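Local coordinates for protein pyridoxal kinase (Lactobacillus plantarum, PDB 3HYO) that probably phosphorylates pyridoxal and related vitamin B6 forms with ATP, as a ribokinase-like kinase whose nucleotide site holds ADP here, at residues A[140-145]-A[179-184]. Residues are numbered along the deposited sequence; the frame is centred on the assembly and turned at random.
Sequences PNTTEA and TDVQRA. With ADP (adenosine-5'-diphosphate), chain B.
On the phosphate side of the ADP site of this ribokinase-like kinase, D180 of strand 175-183 binds the first turn of helix 142-149, while its neighbour T179 holds the nucleotide. D180 OD1 accepts two bonds from T142: the backbone N lies 3.1 Å from D180 OD1, with an N-H...O angle of 150°, and T142 OG1 donates to D180 OD1 across 3.0 Å. Both donors come on the syn side, each tilted modestly from the carboxylate plane and to opposite sides of it, so that one oxygen is held by two bonds. T142 OG1 can join in because it stands beside its own backbone N, anti to the carbonyl carbon (chi1 -62°). The other oxygen, D180 OD2, makes a close non-bonded contact with the N141 CB methylene at 3.0 Å and takes a bond from a water that in turn accepts from T143 N. Two N-terminal helix amides thus face the carboxylate, directly or through water. Replacing D180 by an alanine is likely to leave T142 N and T142 OG1 without their shared acceptor and to break the water link from T143 N to the strand. N141 caps the same turn in a capping box: E144 N donates to N141 OD1 at 2.7 Å, and N141 N returns a bond to E144 OE1 at 2.8 Å with an angle of 170°. Beside this, T179 N donates to P140 O, joining the loop after strand 137-138 to strand 175-183. T179 OG1 reaches ADP O1A at 3.1 Å, and T179 O accepts from ADP O3'. E144 and N141 are tied further to L110 and G111, V181 pairs with G188 of strand 186-192, and T142 packs on I178, placing the contact where helix 142-149, following strand 137-138, meets the parallel neighbour strand 175-183.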
loop_
_atom_site.group_PDB
_atom_site.type_symbol
_atom_site.label_atom_id
_atom_site.label_comp_id
_atom_site.label_asym_id
_atom_site.label_seq_id
_atom_site.Cartn_x
_atom_site.Cartn_y
_atom_site.Cartn_z
ATOM N N PRO A 140 5.688 4.760 1.570
ATOM C CA PRO A 140 6.664 4.068 2.384
ATOM C C PRO A 140 6.456 4.372 3.868
ATOM O O PRO A 140 6.001 5.473 4.215
ATOM C CB PRO A 140 7.996 4.700 1.943
ATOM C CG PRO A 140 7.619 6.050 1.494
ATOM C CD PRO A 140 6.314 5.851 0.784
ATOM N N ASN A 141 6.827 3.426 4.715
ATOM C CA ASN A 141 7.106 3.756 6.102
ATOM C C ASN A 141 8.476 4.409 6.231
ATOM O O ASN A 141 9.211 4.513 5.268
ATOM C CB ASN A 141 6.973 2.539 7.030
ATOM C CG ASN A 141 8.015 1.453 6.783
ATOM O OD1 ASN A 141 9.161 1.712 6.406
ATOM N ND2 ASN A 141 7.618 0.207 7.037
ATOM N N THR A 142 8.814 4.819 7.447
ATOM C CA THR A 142 10.097 5.421 7.757
ATOM C C THR A 142 11.336 4.571 7.395
ATOM O O THR A 142 12.365 5.108 6.925
ATOM C CB THR A 142 10.104 5.830 9.240
ATOM O OG1 THR A 142 9.072 6.807 9.430
ATOM C CG2 THR A 142 11.436 6.418 9.619
ATOM N N THR A 143 11.254 3.257 7.579
ATOM C CA THR A 143 12.367 2.396 7.159
ATOM C C THR A 143 12.496 2.368 5.625
ATOM O O THR A 143 13.598 2.416 5.063
ATOM C CB THR A 143 12.211 0.935 7.672
ATOM O OG1 THR A 143 12.152 0.918 9.107
ATOM C CG2 THR A 143 13.389 0.059 7.205
ATOM N N GLU A 144 11.353 2.272 4.959
ATOM C CA GLU A 144 11.302 2.150 3.497
ATOM C C GLU A 144 11.767 3.439 2.806
ATOM O O GLU A 144 12.437 3.389 1.774
ATOM C CB GLU A 144 9.882 1.755 3.067
ATOM C CG GLU A 144 9.574 0.320 3.453
ATOM C CD GLU A 144 8.109 -0.027 3.581
ATOM O OE1 GLU A 144 7.230 0.870 3.551
ATOM O OE2 GLU A 144 7.836 -1.242 3.719
ATOM N N ALA A 145 11.403 4.581 3.389
ATOM C CA ALA A 145 11.839 5.888 2.894
ATOM C C ALA A 145 13.369 5.968 2.863
ATOM O O ALA A 145 13.961 6.349 1.840
ATOM C CB ALA A 145 11.256 7.002 3.766
ATOM N N THR A 179 4.093 7.020 6.028
ATOM C CA THR A 179 2.771 6.627 6.600
ATOM C C THR A 179 2.628 6.241 8.088
ATOM O O THR A 179 1.490 6.052 8.585
ATOM C CB THR A 179 2.199 5.426 5.854
ATOM O OG1 THR A 179 3.207 4.411 5.832
ATOM C CG2 THR A 179 1.769 5.816 4.421
ATOM N N ASP A 180 3.748 6.100 8.770
ATOM C CA ASP A 180 3.739 5.675 10.156
ATOM C C ASP A 180 4.509 6.680 11.027
ATOM O O ASP A 180 5.248 6.285 11.928
ATOM C CB ASP A 180 4.420 4.317 10.247
ATOM C CG ASP A 180 5.891 4.364 9.806
ATOM O OD1 ASP A 180 6.391 5.430 9.325
ATOM O OD2 ASP A 180 6.549 3.311 9.940
ATOM N N VAL A 181 4.371 7.960 10.724
ATOM C CA VAL A 181 5.116 9.010 11.426
ATOM C C VAL A 181 4.395 9.278 12.741
ATOM O O VAL A 181 3.200 9.521 12.744
ATOM C CB VAL A 181 5.195 10.300 10.602
ATOM C CG1 VAL A 181 5.873 11.411 11.395
ATOM C CG2 VAL A 181 5.950 10.035 9.284
ATOM N N GLN A 182 5.130 9.210 13.844
ATOM C CA GLN A 182 4.548 9.483 15.172
ATOM C C GLN A 182 4.860 10.900 15.646
ATOM O O GLN A 182 6.002 11.353 15.563
ATOM C CB GLN A 182 5.010 8.436 16.180
ATOM C CG GLN A 182 4.774 7.008 15.667
ATOM C CD GLN A 182 4.560 5.977 16.759
ATOM O OE1 GLN A 182 4.963 6.166 17.918
ATOM N NE2 GLN A 182 3.927 4.861 16.390
ATOM N N ARG A 183 3.827 11.619 16.084
ATOM C CA ARG A 183 4.006 12.924 16.724
ATOM C C ARG A 183 3.229 12.940 18.037
ATOM O O ARG A 183 1.993 12.980 18.031
ATOM C CB ARG A 183 3.534 14.064 15.832
ATOM C CG ARG A 183 4.500 14.448 14.712
ATOM C CD ARG A 183 4.125 15.787 14.115
ATOM N NE ARG A 183 4.959 16.131 12.959
ATOM C CZ ARG A 183 4.693 17.118 12.113
ATOM N NH1 ARG A 183 3.613 17.877 12.274
ATOM N NH2 ARG A 183 5.510 17.348 11.090
ATOM N N ALA A 184 3.961 12.910 19.152
ATOM C CA ALA A 184 3.359 12.848 20.479
ATOM C C ALA A 184 2.415 11.632 20.556
ATOM O O ALA A 184 2.862 10.483 20.395
ATOM C CB ALA A 184 2.637 14.135 20.785
HETATM P PB ADP B . 1.796 -1.162 8.098
HETATM O O1B ADP B . 2.740 -1.463 9.165
HETATM O O2B ADP B . 2.403 -0.638 6.882
HETATM O O3B ADP B . 0.869 -2.266 8.003
HETATM P PA ADP B . 1.344 1.635 8.813
HETATM O O1A ADP B . 1.661 2.435 7.617
HETATM O O2A ADP B . 2.252 1.572 9.956
HETATM O O3A ADP B . 0.942 0.123 8.414
HETATM O "O5'" ADP B . -0.113 1.967 9.336
HETATM C "C5'" ADP B . -1.023 2.429 8.420
HETATM C "C4'" ADP B . -1.917 3.374 9.183
HETATM O "O4'" ADP B . -2.808 2.668 9.981
HETATM C "C3'" ADP B . -1.176 4.331 10.118
HETATM O "O3'" ADP B . -0.849 5.425 9.369
HETATM C "C2'" ADP B . -2.286 4.709 11.015
HETATM O "O2'" ADP B . -3.143 5.489 10.218
HETATM C "C1'" ADP B . -3.009 3.387 11.191
HETATM N N9 ADP B . -2.559 2.694 12.422
HETATM C C8 ADP B . -1.668 1.736 12.495
HETATM N N7 ADP B . -1.492 1.313 13.730
HETATM C C5 ADP B . -2.267 2.024 14.497
HETATM C C6 ADP B . -2.534 2.076 15.951
HETATM N N6 ADP B . -1.915 1.250 16.817
HETATM N N1 ADP B . -3.408 3.004 16.312
HETATM C C2 ADP B . -4.032 3.810 15.462
HETATM N N3 ADP B . -3.856 3.824 14.148
HETATM C C4 ADP B . -2.989 2.947 13.625
HETATM O O HOH W 1 9.303 2.288 9.835
#